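Local coordinates for pyrroline-5-carboxylate reductase catalytic N-terminal domain-containing protein (Sinorhizobium meliloti, PDB 4HUJ) that is of unknown function but has a Rossmann-type fold that probably binds a dinucleotide, consistent with an oxidoreductase activity, at residues K143-L156 with R167-N179. Sequence-based numbering, arbitrary orientation.
Sequences KVVKAFNTLPAAVL and RVLFLSGNHSDAN
Strands 143-147 and 166-173 form the antiparallel junction of a Rossmann-type mixed sheet, where the parallel run that ends with 108-111 and 143-147 meets a strand of reversed direction. Lys146 and Ser172 are the hydrogen-bonded pair: Lys146 N reaches Ser172 O at 2.7 Å, while Ser172 N gives a more bent bond (141° at the hydrogen) to Lys146 O. Farther out on both sides, waters bridge the two backbones. One water links Val144 O to Asn174 N, another binds Val144 N and His175 NE2, and a third joins Phe148 N, Thr150 OG1 and Phe170 O. Lys143 lies at the end beside helix 176-188. Turned beside its own backbone N (chi1 -73°), its CG makes a CH-pi contact 3.7 Å from the centroid of the His175 ring, nearly over its centre. The extended chain then carries NZ to the syn lone pair of Asp177 OD2, a salt bridge of 2.7 Å. Cut back to an alanine, this residue would probably leave Asp177 without its salt-bridge partner and the His175 ring without the aliphatic chain over one face. At the far end Leu169 splits its methyls: CD1 packs on Phe148 CE1 (3.6 Å), CD2 on Leu151 CD1 (3.7 Å). Val145 CG2 sits against Ala178 CB (3.8 Å), tying the sheet to helix 176-188. On the other face Ser172 OG bonds to Gln206 and Ser202, and Lys146 NZ to Thr132. Direct backbone bonding is thus confined to Lys146-Ser172; waters bridge several flanking groups, with a charged clamp at one end and a hydrophobic cluster at the other.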
loop_
_atom_site.group_PDB
_atom_site.type_symbol
_atom_site.label_atom_id
_atom_site.label_comp_id
_atom_site.label_asym_id
_atom_site.label_seq_id
_atom_site.Cartn_x
_atom_site.Cartn_y
_atom_site.Cartn_z
ATOM N N LYS A 143 10.012 -8.782 -2.068
ATOM C CA LYS A 143 9.008 -9.573 -1.368
ATOM C C LYS A 143 7.709 -8.759 -1.395
ATOM O O LYS A 143 7.661 -7.644 -0.880
ATOM C CB LYS A 143 9.453 -9.884 0.062
ATOM C CG LYS A 143 10.566 -10.936 0.145
ATOM C CD LYS A 143 11.067 -11.128 1.574
ATOM C CE LYS A 143 12.234 -12.103 1.593
ATOM N NZ LYS A 143 12.886 -12.220 2.937
ATOM N N VAL A 144 6.678 -9.310 -2.032
ATOM C CA VAL A 144 5.422 -8.581 -2.241
ATOM C C VAL A 144 4.369 -8.965 -1.206
ATOM O O VAL A 144 4.171 -10.144 -0.917
ATOM C CB VAL A 144 4.872 -8.787 -3.680
ATOM C CG1 VAL A 144 3.497 -8.118 -3.862
ATOM C CG2 VAL A 144 5.865 -8.237 -4.707
ATOM N N VAL A 145 3.720 -7.949 -0.638
ATOM C CA VAL A 145 2.587 -8.140 0.272
ATOM C C VAL A 145 1.387 -7.438 -0.354
ATOM O O VAL A 145 1.516 -6.311 -0.821
ATOM C CB VAL A 145 2.876 -7.540 1.668
ATOM C CG1 VAL A 145 1.646 -7.629 2.586
ATOM C CG2 VAL A 145 4.066 -8.228 2.315
ATOM N N LYS A 146 0.232 -8.104 -0.363
ATOM C CA LYS A 146 -1.015 -7.493 -0.834
ATOM C C LYS A 146 -1.734 -6.900 0.375
ATOM O O LYS A 146 -2.116 -7.627 1.290
ATOM C CB LYS A 146 -1.897 -8.549 -1.523
ATOM C CG LYS A 146 -3.157 -7.988 -2.193
ATOM C CD LYS A 146 -3.992 -9.107 -2.797
ATOM C CE LYS A 146 -5.229 -8.556 -3.503
ATOM N NZ LYS A 146 -4.827 -7.822 -4.742
ATOM N N ALA A 147 -1.893 -5.575 0.385
ATOM C CA ALA A 147 -2.533 -4.871 1.498
ATOM C C ALA A 147 -2.906 -3.446 1.115
ATOM O O ALA A 147 -2.309 -2.874 0.215
ATOM C CB ALA A 147 -1.613 -4.865 2.729
ATOM N N PHE A 148 -3.879 -2.885 1.841
ATOM C CA PHE A 148 -4.391 -1.515 1.646
ATOM C C PHE A 148 -5.276 -1.388 0.405
ATOM O O PHE A 148 -5.641 -0.276 0.023
ATOM C CB PHE A 148 -3.274 -0.448 1.579
ATOM C CG PHE A 148 -2.391 -0.380 2.802
ATOM C CD1 PHE A 148 -2.870 0.127 4.007
ATOM C CD2 PHE A 148 -1.057 -0.769 2.722
ATOM C CE1 PHE A 148 -2.038 0.207 5.131
ATOM C CE2 PHE A 148 -0.217 -0.693 3.837
ATOM C CZ PHE A 148 -0.711 -0.197 5.041
ATOM N N ASN A 149 -5.616 -2.512 -0.227
ATOM C CA ASN A 149 -6.488 -2.487 -1.405
ATOM C C ASN A 149 -7.969 -2.656 -1.050
ATOM O O ASN A 149 -8.842 -2.539 -1.909
ATOM C CB ASN A 149 -6.090 -3.604 -2.373
ATOM C CG ASN A 149 -6.493 -4.977 -1.863
ATOM O OD1 ASN A 149 -5.979 -5.443 -0.850
ATOM N ND2 ASN A 149 -7.430 -5.623 -2.557
ATOM N N THR A 150 -8.250 -2.938 0.219
ATOM C CA THR A 150 -9.570 -3.425 0.597
ATOM C C THR A 150 -10.556 -2.336 0.992
ATOM O O THR A 150 -11.766 -2.548 0.926
ATOM C CB THR A 150 -9.467 -4.434 1.740
ATOM O OG1 THR A 150 -8.610 -3.891 2.753
ATOM C CG2 THR A 150 -8.871 -5.747 1.224
ATOM N N LEU A 151 -10.051 -1.186 1.418
ATOM C CA LEU A 151 -10.932 -0.147 1.925
ATOM C C LEU A 151 -10.992 1.072 1.015
ATOM O O LEU A 151 -9.974 1.477 0.454
ATOM C CB LEU A 151 -10.504 0.266 3.337
ATOM C CG LEU A 151 -10.541 -0.816 4.420
ATOM C CD1 LEU A 151 -10.124 -0.211 5.741
ATOM C CD2 LEU A 151 -11.931 -1.449 4.526
ATOM N N PRO A 152 -12.192 1.671 0.887
ATOM C CA PRO A 152 -12.308 2.971 0.256
ATOM C C PRO A 152 -11.432 3.982 0.993
ATOM O O PRO A 152 -11.284 3.889 2.210
ATOM C CB PRO A 152 -13.787 3.338 0.460
ATOM C CG PRO A 152 -14.470 2.071 0.757
ATOM C CD PRO A 152 -13.479 1.194 1.426
ATOM N N ALA A 153 -10.873 4.934 0.251
ATOM C CA ALA A 153 -10.033 5.979 0.820
ATOM C C ALA A 153 -10.689 6.706 1.996
ATOM O O ALA A 153 -10.021 7.009 2.983
ATOM C CB ALA A 153 -9.613 6.957 -0.257
ATOM N N ALA A 154 -11.994 6.966 1.905
ATOM C CA ALA A 154 -12.693 7.694 2.972
ATOM C C ALA A 154 -12.712 6.903 4.281
ATOM O O ALA A 154 -12.698 7.489 5.369
ATOM C CB ALA A 154 -14.109 8.061 2.542
ATOM N N VAL A 155 -12.732 5.573 4.168
ATOM C CA VAL A 155 -12.671 4.699 5.339
ATOM C C VAL A 155 -11.230 4.630 5.858
ATOM O O VAL A 155 -10.998 4.785 7.056
ATOM C CB VAL A 155 -13.233 3.278 5.050
ATOM C CG1 VAL A 155 -13.155 2.390 6.296
ATOM C CG2 VAL A 155 -14.676 3.357 4.562
ATOM N N LEU A 156 -10.274 4.406 4.953
ATOM C CA LEU A 156 -8.858 4.328 5.315
ATOM C C LEU A 156 -8.362 5.613 5.994
ATOM O O LEU A 156 -7.560 5.553 6.922
ATOM C CB LEU A 156 -7.993 4.021 4.084
ATOM C CG LEU A 156 -6.532 3.640 4.348
ATOM C CD1 LEU A 156 -6.442 2.227 4.902
ATOM C CD2 LEU A 156 -5.711 3.763 3.084
ATOM N N ARG A 167 -10.278 -0.767 13.084
ATOM C CA ARG A 167 -10.577 -1.060 11.683
ATOM C C ARG A 167 -9.657 -2.158 11.147
ATOM O O ARG A 167 -8.440 -2.101 11.320
ATOM C CB ARG A 167 -10.453 0.217 10.841
ATOM C CG ARG A 167 -10.827 0.069 9.357
ATOM C CD ARG A 167 -12.289 -0.372 9.180
ATOM N NE ARG A 167 -13.247 0.646 9.629
ATOM C CZ ARG A 167 -14.468 0.379 10.099
ATOM N NH1 ARG A 167 -14.896 -0.874 10.214
ATOM N NH2 ARG A 167 -15.269 1.372 10.468
ATOM N N VAL A 168 -10.252 -3.149 10.483
ATOM C CA VAL A 168 -9.508 -4.302 9.992
ATOM C C VAL A 168 -8.915 -4.050 8.613
ATOM O O VAL A 168 -9.615 -3.601 7.695
ATOM C CB VAL A 168 -10.395 -5.575 9.946
ATOM C CG1 VAL A 168 -9.681 -6.732 9.230
ATOM C CG2 VAL A 168 -10.795 -5.984 11.356
ATOM N N LEU A 169 -7.625 -4.350 8.491
ATOM C CA LEU A 169 -6.954 -4.407 7.194
ATOM C C LEU A 169 -6.446 -5.818 6.960
ATOM O O LEU A 169 -5.534 -6.289 7.650
ATOM C CB LEU A 169 -5.799 -3.400 7.111
ATOM C CG LEU A 169 -6.172 -1.947 6.804
ATOM C CD1 LEU A 169 -4.944 -1.051 6.889
ATOM C CD2 LEU A 169 -6.833 -1.809 5.432
ATOM N N PHE A 170 -7.052 -6.504 5.998
ATOM C CA PHE A 170 -6.547 -7.802 5.556
ATOM C C PHE A 170 -5.247 -7.647 4.761
ATOM O O PHE A 170 -5.049 -6.660 4.049
ATOM C CB PHE A 170 -7.605 -8.543 4.724
ATOM C CG PHE A 170 -8.840 -8.899 5.501
ATOM C CD1 PHE A 170 -8.821 -9.949 6.418
ATOM C CD2 PHE A 170 -10.019 -8.169 5.337
ATOM C CE1 PHE A 170 -9.962 -10.280 7.153
ATOM C CE2 PHE A 170 -11.173 -8.490 6.067
ATOM C CZ PHE A 170 -11.146 -9.552 6.972
ATOM N N LEU A 171 -4.349 -8.616 4.909
ATOM C CA LEU A 171 -3.128 -8.663 4.096
ATOM C C LEU A 171 -2.811 -10.103 3.737
ATOM O O LEU A 171 -3.356 -11.031 4.331
ATOM C CB LEU A 171 -1.934 -8.012 4.812
ATOM C CG LEU A 171 -1.333 -8.759 6.012
ATOM C CD1 LEU A 171 0.155 -8.490 6.110
ATOM C CD2 LEU A 171 -2.040 -8.366 7.310
ATOM N N SER A 172 -1.941 -10.281 2.748
ATOM C CA SER A 172 -1.548 -11.606 2.305
ATOM C C SER A 172 -0.252 -11.493 1.515
ATOM O O SER A 172 0.173 -10.394 1.155
ATOM C CB SER A 172 -2.641 -12.255 1.449
ATOM O OG SER A 172 -3.058 -11.394 0.402
ATOM N N GLY A 173 0.372 -12.629 1.252
ATOM C CA GLY A 173 1.676 -12.634 0.598
ATOM C C GLY A 173 2.406 -13.937 0.847
ATOM O O GLY A 173 2.126 -14.646 1.822
ATOM N N ASN A 174 3.355 -14.241 -0.032
ATOM C CA ASN A 174 4.029 -15.538 -0.015
ATOM C C ASN A 174 5.166 -15.652 0.996
ATOM O O ASN A 174 5.605 -16.764 1.327
ATOM C CB ASN A 174 4.525 -15.878 -1.418
ATOM C CG ASN A 174 3.401 -16.000 -2.419
ATOM O OD1 ASN A 174 2.254 -16.287 -2.063
ATOM N ND2 ASN A 174 3.719 -15.775 -3.688
ATOM N N HIS A 175 5.616 -14.504 1.498
ATOM C CA HIS A 175 6.774 -14.428 2.385
ATOM C C HIS A 175 6.347 -14.031 3.796
ATOM O O HIS A 175 6.015 -12.866 4.047
ATOM C CB HIS A 175 7.788 -13.420 1.829
ATOM C CG HIS A 175 8.100 -13.618 0.379
ATOM N ND1 HIS A 175 9.029 -14.536 -0.064
ATOM C CD2 HIS A 175 7.602 -13.022 -0.731
ATOM C CE1 HIS A 175 9.089 -14.497 -1.384
ATOM N NE2 HIS A 175 8.234 -13.586 -1.813
ATOM N N SER A 176 6.362 -14.992 4.721
ATOM C CA SER A 176 5.853 -14.747 6.078
ATOM C C SER A 176 6.553 -13.587 6.789
ATOM O O SER A 176 5.917 -12.858 7.543
ATOM C CB SER A 176 5.905 -16.013 6.940
ATOM O OG SER A 176 7.219 -16.532 6.995
ATOM N N ASP A 177 7.848 -13.406 6.540
ATOM C CA ASP A 177 8.590 -12.329 7.185
ATOM C C ASP A 177 8.171 -10.957 6.658
ATOM O O ASP A 177 8.047 -10.005 7.424
ATOM C CB ASP A 177 10.106 -12.540 7.076
ATOM C CG ASP A 177 10.604 -12.560 5.639
ATOM O OD1 ASP A 177 9.873 -12.999 4.727
ATOM O OD2 ASP A 177 11.756 -12.138 5.420
ATOM N N ALA A 178 7.923 -10.868 5.356
ATOM C CA ALA A 178 7.425 -9.624 4.772
ATOM C C ALA A 178 6.006 -9.331 5.281
ATOM O O ALA A 178 5.696 -8.198 5.654
ATOM C CB ALA A 178 7.464 -9.691 3.259
ATOM N N ASN A 179 5.149 -10.351 5.300
ATOM C CA ASN A 179 3.799 -10.203 5.852
ATOM C C ASN A 179 3.838 -9.659 7.279
ATOM O O ASN A 179 3.100 -8.739 7.621
ATOM C CB ASN A 179 3.054 -11.538 5.845
ATOM C CG ASN A 179 2.612 -11.964 4.451
ATOM O OD1 ASN A 179 3.130 -11.496 3.440
ATOM N ND2 ASN A 179 1.645 -12.869 4.402
HETATM O O HOH W 1 5.010 -11.662 1.282
HETATM O O HOH W 2 4.026 -12.506 -2.153
HETATM O O HOH W 3 7.201 -11.697 -3.751
HETATM O O HOH W 4 -5.890 -4.291 3.173
HETATM O O HOH W 5 -9.620 -4.772 5.068
#